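Local structure of mitogen-activated protein kinase, putative (Map kinase-like protein) (Leishmania major, 3PG1) at residues Y138-I143 / A225-R230; H142-L147 / E312-H317; V223-E226 / A232-R235. The protein probably acts as an ATP-binding MAP kinase that transfers phosphate to serine or threonine residues of other proteins. All coordinates share one frame; numbering follows the deposited sequence.

All three contacts lie in the helical C-lobe of the kinase domain. From the N terminus, helix 133-152 comes first and supplies one side of two of them. Interaction 1 closes a long loop by joining residues 138-143 to the end of helix 214-229. Interaction 2 starts about one turn later on the same helix and shares His142 and Ile143 with it. Its loop is much longer and ends at 312-317, so the two loops overlap without one enclosing the other. Interaction 3 is local. It folds the chain after helix 214-229 back on that helix, and it falls within the span of interaction 2. Helix 214-229 links interactions 1 and 3.

Interaction 1. Residues Y138-I143 / A225-R230; sequences YFMYHI and AEMFNR
Met227 carries the contact from its side, reaching out of helix 214-229 to Phe139, Met140 and Ile143. Its chain is extended at chi2 (-170°) and then bends at chi3, which turns the methyl away from the line of the chain. The sulfur stops beside the Phe139 ring. Met227 SD lies 5.0 Å from the ring centroid and 77° off its normal, a Met-aromatic contact at the ring edge. The nearest ring atom is Phe139 CD2, 3.7 Å from Met227 SD. The methyl turns to the second methionine, with Met227 CE 3.4 Å from Met140 SD. Ile143 CD1 touches Met227 CE more loosely, at 4.3 Å. Everything that meets here is apolar and buried. Phe228, next in the chain, turns elsewhere and packs on Ala293 and Ile297. Arg230 leaves the helix with positive phi and hydrogen-bonds the carbonyls of Ile124 and Ile129. The two helices run nearly antiparallel, with segment axes 11.7 Å apart, a wide gap that long side chains bridge. Around them, helix 120-125 covers Met227 through Leu120 and Ile124, strand 173-175 meets Phe139 and Ile143 through Ile173, and Met300 of helix 291-300 meets Met140.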
loop_
_atom_site.group_PDB
_atom_site.type_symbol
_atom_site.label_atom_id
_atom_site.label_comp_id
_atom_site.label_asym_id
_atom_site.label_seq_id
_atom_site.Cartn_x
_atom_site.Cartn_y
_atom_site.Cartn_z
ATOM N N TYR A 138 -7.045 3.971 -17.284
ATOM C CA TYR A 138 -7.946 3.123 -16.496
ATOM C C TYR A 138 -7.312 2.729 -15.155
ATOM O O TYR A 138 -7.941 2.903 -14.109
ATOM C CB TYR A 138 -8.350 1.881 -17.316
ATOM C CG TYR A 138 -9.407 1.066 -16.613
ATOM C CD1 TYR A 138 -10.743 1.452 -16.634
ATOM C CD2 TYR A 138 -9.072 -0.098 -15.921
ATOM C CE1 TYR A 138 -11.727 0.680 -16.020
ATOM C CE2 TYR A 138 -10.051 -0.882 -15.312
ATOM C CZ TYR A 138 -11.374 -0.483 -15.361
ATOM O OH TYR A 138 -12.335 -1.185 -14.693
ATOM N N PHE A 139 -6.096 2.167 -15.190
ATOM C CA PHE A 139 -5.360 1.770 -13.981
ATOM C C PHE A 139 -5.186 2.935 -13.032
ATOM O O PHE A 139 -5.419 2.792 -11.832
ATOM C CB PHE A 139 -3.944 1.193 -14.336
ATOM C CG PHE A 139 -3.891 -0.145 -15.051
ATOM C CD1 PHE A 139 -4.908 -1.081 -14.901
ATOM C CD2 PHE A 139 -2.833 -0.459 -15.896
ATOM C CE1 PHE A 139 -4.863 -2.308 -15.588
ATOM C CE2 PHE A 139 -2.790 -1.685 -16.576
ATOM C CZ PHE A 139 -3.797 -2.602 -16.411
ATOM N N MET A 140 -4.737 4.098 -13.558
ATOM C CA MET A 140 -4.518 5.308 -12.746
ATOM C C MET A 140 -5.818 5.781 -12.093
ATOM O O MET A 140 -5.794 6.198 -10.935
ATOM C CB MET A 140 -3.910 6.458 -13.589
ATOM C CG MET A 140 -2.399 6.257 -13.893
ATOM S SD MET A 140 -1.421 5.832 -12.393
ATOM C CE MET A 140 -1.732 7.241 -11.332
ATOM N N TYR A 141 -6.942 5.693 -12.828
ATOM C CA TYR A 141 -8.230 6.132 -12.274
ATOM C C TYR A 141 -8.526 5.289 -11.002
ATOM O O TYR A 141 -8.883 5.842 -9.973
ATOM C CB TYR A 141 -9.375 6.034 -13.339
ATOM C CG TYR A 141 -10.691 6.645 -12.868
ATOM C CD1 TYR A 141 -10.795 8.015 -12.612
ATOM C CD2 TYR A 141 -11.822 5.859 -12.679
ATOM C CE1 TYR A 141 -11.996 8.580 -12.158
ATOM C CE2 TYR A 141 -13.044 6.424 -12.277
ATOM C CZ TYR A 141 -13.114 7.781 -11.985
ATOM O OH TYR A 141 -14.303 8.351 -11.555
ATOM N N HIS A 142 -8.364 3.967 -11.096
ATOM C CA HIS A 142 -8.636 3.047 -9.991
ATOM C C HIS A 142 -7.615 3.144 -8.866
ATOM O O HIS A 142 -7.982 3.054 -7.683
ATOM C CB HIS A 142 -8.813 1.622 -10.525
ATOM C CG HIS A 142 -10.103 1.440 -11.279
ATOM N ND1 HIS A 142 -11.194 0.816 -10.697
ATOM C CD2 HIS A 142 -10.450 1.852 -12.520
ATOM C CE1 HIS A 142 -12.161 0.851 -11.605
ATOM N NE2 HIS A 142 -11.765 1.467 -12.716
ATOM N N ILE A 143 -6.338 3.358 -9.225
ATOM C CA ILE A 143 -5.286 3.588 -8.211
ATOM C C ILE A 143 -5.645 4.829 -7.400
ATOM O O ILE A 143 -5.554 4.793 -6.170
ATOM C CB ILE A 143 -3.852 3.737 -8.840
ATOM C CG1 ILE A 143 -3.329 2.397 -9.442
ATOM C CG2 ILE A 143 -2.826 4.344 -7.840
ATOM C CD1 ILE A 143 -2.209 2.587 -10.534
ATOM N N ALA A 225 4.211 7.621 -14.454
ATOM C CA ALA A 225 5.373 7.780 -15.377
ATOM C C ALA A 225 6.008 6.426 -15.723
ATOM O O ALA A 225 6.390 6.164 -16.878
ATOM C CB ALA A 225 6.419 8.706 -14.745
ATOM N N GLU A 226 6.047 5.529 -14.743
ATOM C CA GLU A 226 6.640 4.218 -14.930
ATOM C C GLU A 226 5.830 3.360 -15.894
ATOM O O GLU A 226 6.411 2.566 -16.625
ATOM C CB GLU A 226 6.811 3.501 -13.595
ATOM C CG GLU A 226 7.639 2.213 -13.708
ATOM C CD GLU A 226 8.000 1.588 -12.376
ATOM O OE1 GLU A 226 7.998 2.293 -11.337
ATOM O OE2 GLU A 226 8.248 0.368 -12.364
ATOM N N MET A 227 4.498 3.511 -15.904
ATOM C CA MET A 227 3.695 2.708 -16.831
ATOM C C MET A 227 3.933 3.176 -18.262
ATOM O O MET A 227 3.823 2.372 -19.179
ATOM C CB MET A 227 2.194 2.797 -16.476
ATOM C CG MET A 227 1.799 1.863 -15.346
ATOM S SD MET A 227 0.010 1.721 -15.106
ATOM C CE MET A 227 -0.285 3.211 -14.321
ATOM N N PHE A 228 4.195 4.481 -18.463
ATOM C CA PHE A 228 4.485 4.993 -19.810
ATOM C C PHE A 228 5.893 4.543 -20.240
ATOM O O PHE A 228 6.082 4.038 -21.354
ATOM C CB PHE A 228 4.436 6.528 -19.853
ATOM C CG PHE A 228 3.054 7.126 -19.935
ATOM C CD1 PHE A 228 2.370 7.173 -21.148
ATOM C CD2 PHE A 228 2.437 7.655 -18.794
ATOM C CE1 PHE A 228 1.069 7.685 -21.216
ATOM C CE2 PHE A 228 1.147 8.193 -18.864
ATOM C CZ PHE A 228 0.479 8.226 -20.081
ATOM N N ASN A 229 6.875 4.764 -19.349
ATOM C CA ASN A 229 8.290 4.482 -19.590
ATOM C C ASN A 229 8.695 3.026 -19.522
ATOM O O ASN A 229 9.709 2.665 -20.132
ATOM C CB ASN A 229 9.173 5.350 -18.681
ATOM C CG ASN A 229 9.079 6.828 -18.999
ATOM O OD1 ASN A 229 8.429 7.226 -19.958
ATOM N ND2 ASN A 229 9.667 7.690 -18.167
ATOM N N ARG A 230 7.948 2.196 -18.764
ATOM C CA ARG A 230 8.240 0.764 -18.550
ATOM C C ARG A 230 9.546 0.624 -17.741
ATOM O O ARG A 230 10.190 -0.415 -17.766
ATOM C CB ARG A 230 8.280 -0.049 -19.884
ATOM C CG ARG A 230 6.986 0.051 -20.698
ATOM C CD ARG A 230 5.757 -0.398 -19.913
ATOM N NE ARG A 230 5.741 -1.848 -19.669
ATOM C CZ ARG A 230 5.236 -2.753 -20.504
ATOM N NH1 ARG A 230 5.237 -4.033 -20.180
ATOM N NH2 ARG A 230 4.735 -2.381 -21.674
#

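Interaction 2. Residues H142-L147 / E312-H317; sequences HILLGL and EQALRH
Leu315 points its forked end at two consecutive leucines of helix 133-152. One branch, Leu315 CD2, lies 3.8 Å from Leu144 CB and also touches Leu145. The other, Leu315 CD1, meets Leu145 CD2 at 3.8 Å, and the two side chains cross at about a right angle. Leu145 starts out along the flank of its helix and gains the contact through its outer carbons. Ala314 adds its methyl, with Ala314 CB 4.0 Å from Leu144 CD1. Leu144 was modelled in two conformers, so its contacts are given for one of them. The backbones come fairly close, with the CA atoms of Leu144 and Leu315 6.9 Å apart. This first shell is buried and wholly apolar. Phe320 touches Leu144 and Leu329 touches Leu315, both from loops. Behind it, polar bonds hold the end of the short helix. Arg316 NE bonds Glu312 OE2 at 2.9 Å in a salt bridge one turn back, meeting the carboxylate on its anti side and 22° out of its plane. His317 N bonds the carbonyl of Ala314, and its imidazole bonds Asp295 through NE2 and the backbone N of Tyr319 through ND1. Helix 214-229 adds Met217, which touches both Leu144 and Ala314. Helix 291-300 backs Ala314 through Leu296, and strand 173-175 meets Ile143 through Ile173 and Leu147 through Ile175.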
loop_
_atom_site.group_PDB
_atom_site.type_symbol
_atom_site.label_atom_id
_atom_site.label_comp_id
_atom_site.label_asym_id
_atom_site.label_seq_id
_atom_site.Cartn_x
_atom_site.Cartn_y
_atom_site.Cartn_z
ATOM N N HIS A 142 -8.364 3.967 -11.096
ATOM C CA HIS A 142 -8.636 3.047 -9.991
ATOM C C HIS A 142 -7.615 3.144 -8.866
ATOM O O HIS A 142 -7.982 3.054 -7.683
ATOM C CB HIS A 142 -8.813 1.622 -10.525
ATOM C CG HIS A 142 -10.103 1.440 -11.279
ATOM N ND1 HIS A 142 -11.194 0.816 -10.697
ATOM C CD2 HIS A 142 -10.450 1.852 -12.520
ATOM C CE1 HIS A 142 -12.161 0.851 -11.605
ATOM N NE2 HIS A 142 -11.765 1.467 -12.716
ATOM N N ILE A 143 -6.338 3.358 -9.225
ATOM C CA ILE A 143 -5.286 3.588 -8.211
ATOM C C ILE A 143 -5.645 4.829 -7.400
ATOM O O ILE A 143 -5.554 4.793 -6.170
ATOM C CB ILE A 143 -3.852 3.737 -8.840
ATOM C CG1 ILE A 143 -3.329 2.397 -9.442
ATOM C CG2 ILE A 143 -2.826 4.344 -7.840
ATOM C CD1 ILE A 143 -2.209 2.587 -10.534
ATOM N N LEU A 144 -6.023 5.940 -8.076
ATOM C CA LEU A 144 -6.333 7.178 -7.345
ATOM C C LEU A 144 -7.623 7.076 -6.537
ATOM O O LEU A 144 -7.720 7.687 -5.485
ATOM C CB LEU A 144 -6.351 8.392 -8.274
ATOM C CG LEU A 144 -4.952 8.823 -8.753
ATOM C CD1 LEU A 144 -5.053 9.809 -9.931
ATOM C CD2 LEU A 144 -4.124 9.438 -7.568
ATOM N N LEU A 145 -8.593 6.296 -7.018
ATOM C CA LEU A 145 -9.840 6.072 -6.246
ATOM C C LEU A 145 -9.512 5.270 -4.972
ATOM O O LEU A 145 -10.020 5.596 -3.919
ATOM C CB LEU A 145 -10.903 5.328 -7.076
ATOM C CG LEU A 145 -11.683 6.181 -8.076
ATOM C CD1 LEU A 145 -12.635 5.306 -8.901
ATOM C CD2 LEU A 145 -12.481 7.337 -7.369
ATOM N N GLY A 146 -8.627 4.271 -5.063
ATOM C CA GLY A 146 -8.258 3.528 -3.859
ATOM C C GLY A 146 -7.559 4.460 -2.869
ATOM O O GLY A 146 -7.880 4.444 -1.690
ATOM N N LEU A 147 -6.640 5.328 -3.345
ATOM C CA LEU A 147 -5.992 6.316 -2.448
ATOM C C LEU A 147 -7.008 7.297 -1.878
ATOM O O LEU A 147 -6.995 7.559 -0.679
ATOM C CB LEU A 147 -4.920 7.074 -3.201
ATOM C CG LEU A 147 -3.654 6.311 -3.603
ATOM C CD1 LEU A 147 -2.714 7.257 -4.377
ATOM C CD2 LEU A 147 -2.969 5.710 -2.378
ATOM N N GLU A 312 -8.665 14.389 -4.994
ATOM C CA GLU A 312 -9.883 14.827 -5.658
ATOM C C GLU A 312 -9.576 15.653 -6.910
ATOM O O GLU A 312 -10.174 15.416 -7.951
ATOM C CB GLU A 312 -10.856 15.564 -4.702
ATOM C CG GLU A 312 -12.025 16.154 -5.465
ATOM C CD GLU A 312 -13.124 16.894 -4.719
ATOM O OE1 GLU A 312 -12.894 17.383 -3.593
ATOM O OE2 GLU A 312 -14.169 17.128 -5.361
ATOM N N GLN A 313 -8.654 16.598 -6.821
ATOM C CA GLN A 313 -8.337 17.421 -7.999
ATOM C C GLN A 313 -7.678 16.587 -9.144
ATOM O O GLN A 313 -7.892 16.887 -10.325
ATOM C CB GLN A 313 -7.460 18.627 -7.604
ATOM C CG GLN A 313 -8.207 19.709 -6.771
ATOM C CD GLN A 313 -8.931 20.692 -7.683
ATOM O OE1 GLN A 313 -8.545 20.898 -8.839
ATOM N NE2 GLN A 313 -10.030 21.298 -7.220
ATOM N N ALA A 314 -6.915 15.541 -8.788
ATOM C CA ALA A 314 -6.272 14.650 -9.795
ATOM C C ALA A 314 -7.406 13.867 -10.475
ATOM O O ALA A 314 -7.437 13.773 -11.683
ATOM C CB ALA A 314 -5.348 13.671 -9.094
ATOM N N LEU A 315 -8.337 13.309 -9.687
ATOM C CA LEU A 315 -9.515 12.579 -10.224
ATOM C C LEU A 315 -10.376 13.466 -11.134
ATOM O O LEU A 315 -10.866 12.980 -12.160
ATOM C CB LEU A 315 -10.349 11.947 -9.114
ATOM C CG LEU A 315 -9.660 10.679 -8.463
ATOM C CD1 LEU A 315 -10.238 10.384 -7.096
ATOM C CD2 LEU A 315 -9.791 9.435 -9.376
ATOM N N ARG A 316 -10.458 14.789 -10.827
ATOM C CA ARG A 316 -11.224 15.762 -11.623
ATOM C C ARG A 316 -10.451 16.353 -12.791
ATOM O O ARG A 316 -10.996 17.145 -13.563
ATOM C CB ARG A 316 -11.762 16.885 -10.732
ATOM C CG ARG A 316 -12.891 16.396 -9.803
ATOM C CD ARG A 316 -13.424 17.554 -9.011
ATOM N NE ARG A 316 -14.605 17.199 -8.224
ATOM C CZ ARG A 316 -15.855 17.219 -8.680
ATOM N NH1 ARG A 316 -16.102 17.532 -9.952
ATOM N NH2 ARG A 316 -16.861 16.931 -7.881
ATOM N N HIS A 317 -9.190 15.958 -12.940
ATOM C CA HIS A 317 -8.329 16.459 -13.975
ATOM C C HIS A 317 -8.857 15.978 -15.337
ATOM O O HIS A 317 -9.341 14.852 -15.419
ATOM C CB HIS A 317 -6.862 15.987 -13.723
ATOM C CG HIS A 317 -5.839 16.605 -14.643
ATOM N ND1 HIS A 317 -5.709 16.197 -15.971
ATOM C CD2 HIS A 317 -4.940 17.589 -14.403
ATOM C CE1 HIS A 317 -4.718 16.915 -16.475
ATOM N NE2 HIS A 317 -4.214 17.753 -15.566
#

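Interaction 3. Residues V223-E226 / A232-R235; sequences VMAE and ALFR
The last turns of helix 214-229, the αF helix of protein kinases, meet the loop that leads on to helix 239-250 through Glu226 on Ala232 and Ala225 on Leu233. Glu226 lies alongside the Ala232 backbone. Its CG is anti to the backbone N (chi1 -171°) and the chain stays extended beyond it, which carries the carboxylate past the alanine. Glu226 CD is 3.6 Å from Ala232 CA, and Glu226 OE1 is 3.6 Å from Ala232 CB. A water binds the two segments together. It donates to Glu226 OE1 at 2.9 Å and accepts from Leu233 N at 3.0 Å. The same oxygen hydrogen-bonds Tyr199 OH, so two partners grip OE1 in a buried setting. Next to this polar link the packing is apolar, with Ala225 CB 3.7 Å from Leu233 CD2. Leu233 also lies against its neighbour. Leu233 CG sits over the centre of one face of the Phe234 ring, 3.7 Å above its plane. Within the loop, Arg235 NH1 bonds Ala232 O at 2.6 Å. The donor sits nearly in line with the carbonyl, at a C=O...N angle of 163°, and the oxygen lies close to the guanidinium plane. The bond is short and bent at the hydrogen (139°). It ties Arg235 back to Ala232, and Trp198 packs on both residues. Trp198 and Tyr199 come just before the Ala-Pro-Glu sequence that closes the activation segment. The arrangement belongs to the αF-αG connection of the kinase C-lobe, here in touch with the end of that segment.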
loop_
_atom_site.group_PDB
_atom_site.type_symbol
_atom_site.label_atom_id
_atom_site.label_comp_id
_atom_site.label_asym_id
_atom_site.label_seq_id
_atom_site.Cartn_x
_atom_site.Cartn_y
_atom_site.Cartn_z
ATOM N N VAL A 223 4.386 5.993 -10.246
ATOM C CA VAL A 223 3.775 4.803 -10.867
ATOM C C VAL A 223 3.248 5.135 -12.264
ATOM O O VAL A 223 3.527 4.400 -13.209
ATOM C CB VAL A 223 2.696 4.164 -9.952
ATOM C CG1 VAL A 223 1.864 3.097 -10.712
ATOM C CG2 VAL A 223 3.349 3.551 -8.709
ATOM N N MET A 224 2.573 6.290 -12.401
ATOM C CA MET A 224 2.018 6.740 -13.691
ATOM C C MET A 224 3.143 6.859 -14.749
ATOM O O MET A 224 3.034 6.258 -15.808
ATOM C CB MET A 224 1.294 8.077 -13.521
ATOM C CG MET A 224 0.573 8.494 -14.783
ATOM S SD MET A 224 -0.648 9.769 -14.507
ATOM C CE MET A 224 -1.000 10.217 -16.250
ATOM N N ALA A 225 4.211 7.621 -14.454
ATOM C CA ALA A 225 5.373 7.780 -15.377
ATOM C C ALA A 225 6.008 6.426 -15.723
ATOM O O ALA A 225 6.390 6.164 -16.878
ATOM C CB ALA A 225 6.419 8.706 -14.745
ATOM N N GLU A 226 6.047 5.529 -14.743
ATOM C CA GLU A 226 6.640 4.218 -14.930
ATOM C C GLU A 226 5.830 3.360 -15.894
ATOM O O GLU A 226 6.411 2.566 -16.625
ATOM C CB GLU A 226 6.811 3.501 -13.595
ATOM C CG GLU A 226 7.639 2.213 -13.708
ATOM C CD GLU A 226 8.000 1.588 -12.376
ATOM O OE1 GLU A 226 7.998 2.293 -11.337
ATOM O OE2 GLU A 226 8.248 0.368 -12.364
ATOM N N ALA A 232 11.283 2.530 -13.857
ATOM C CA ALA A 232 11.035 3.489 -12.767
ATOM C C ALA A 232 11.682 4.823 -13.093
ATOM O O ALA A 232 12.711 4.887 -13.779
ATOM C CB ALA A 232 11.492 2.946 -11.415
ATOM N N LEU A 233 11.014 5.872 -12.691
ATOM C CA LEU A 233 11.378 7.245 -12.978
ATOM C C LEU A 233 12.631 7.742 -12.244
ATOM O O LEU A 233 13.459 8.388 -12.861
ATOM C CB LEU A 233 10.165 8.148 -12.633
ATOM C CG LEU A 233 10.293 9.609 -12.971
ATOM C CD1 LEU A 233 10.654 9.783 -14.429
ATOM C CD2 LEU A 233 8.993 10.343 -12.651
ATOM N N PHE A 234 12.728 7.505 -10.931
ATOM C CA PHE A 234 13.807 8.015 -10.077
ATOM C C PHE A 234 14.506 6.873 -9.378
ATOM O O PHE A 234 14.158 6.499 -8.235
ATOM C CB PHE A 234 13.230 9.002 -9.058
ATOM C CG PHE A 234 12.453 10.197 -9.594
ATOM C CD1 PHE A 234 11.126 10.414 -9.215
ATOM C CD2 PHE A 234 13.044 11.095 -10.482
ATOM C CE1 PHE A 234 10.425 11.555 -9.659
ATOM C CE2 PHE A 234 12.331 12.211 -10.952
ATOM C CZ PHE A 234 11.036 12.454 -10.499
ATOM N N ARG A 235 15.512 6.329 -10.061
ATOM C CA ARG A 235 16.223 5.108 -9.630
ATOM C C ARG A 235 17.505 5.397 -8.898
ATOM O O ARG A 235 18.558 4.963 -9.327
ATOM C CB ARG A 235 16.448 4.151 -10.828
ATOM C CG ARG A 235 15.119 3.757 -11.481
ATOM C CD ARG A 235 15.262 2.723 -12.603
ATOM N NE ARG A 235 16.290 3.042 -13.598
ATOM C CZ ARG A 235 16.206 3.994 -14.527
ATOM N NH1 ARG A 235 15.158 4.811 -14.561
ATOM N NH2 ARG A 235 17.183 4.154 -15.411
HETATM O O HOH W 1 8.585 5.097 -11.038
#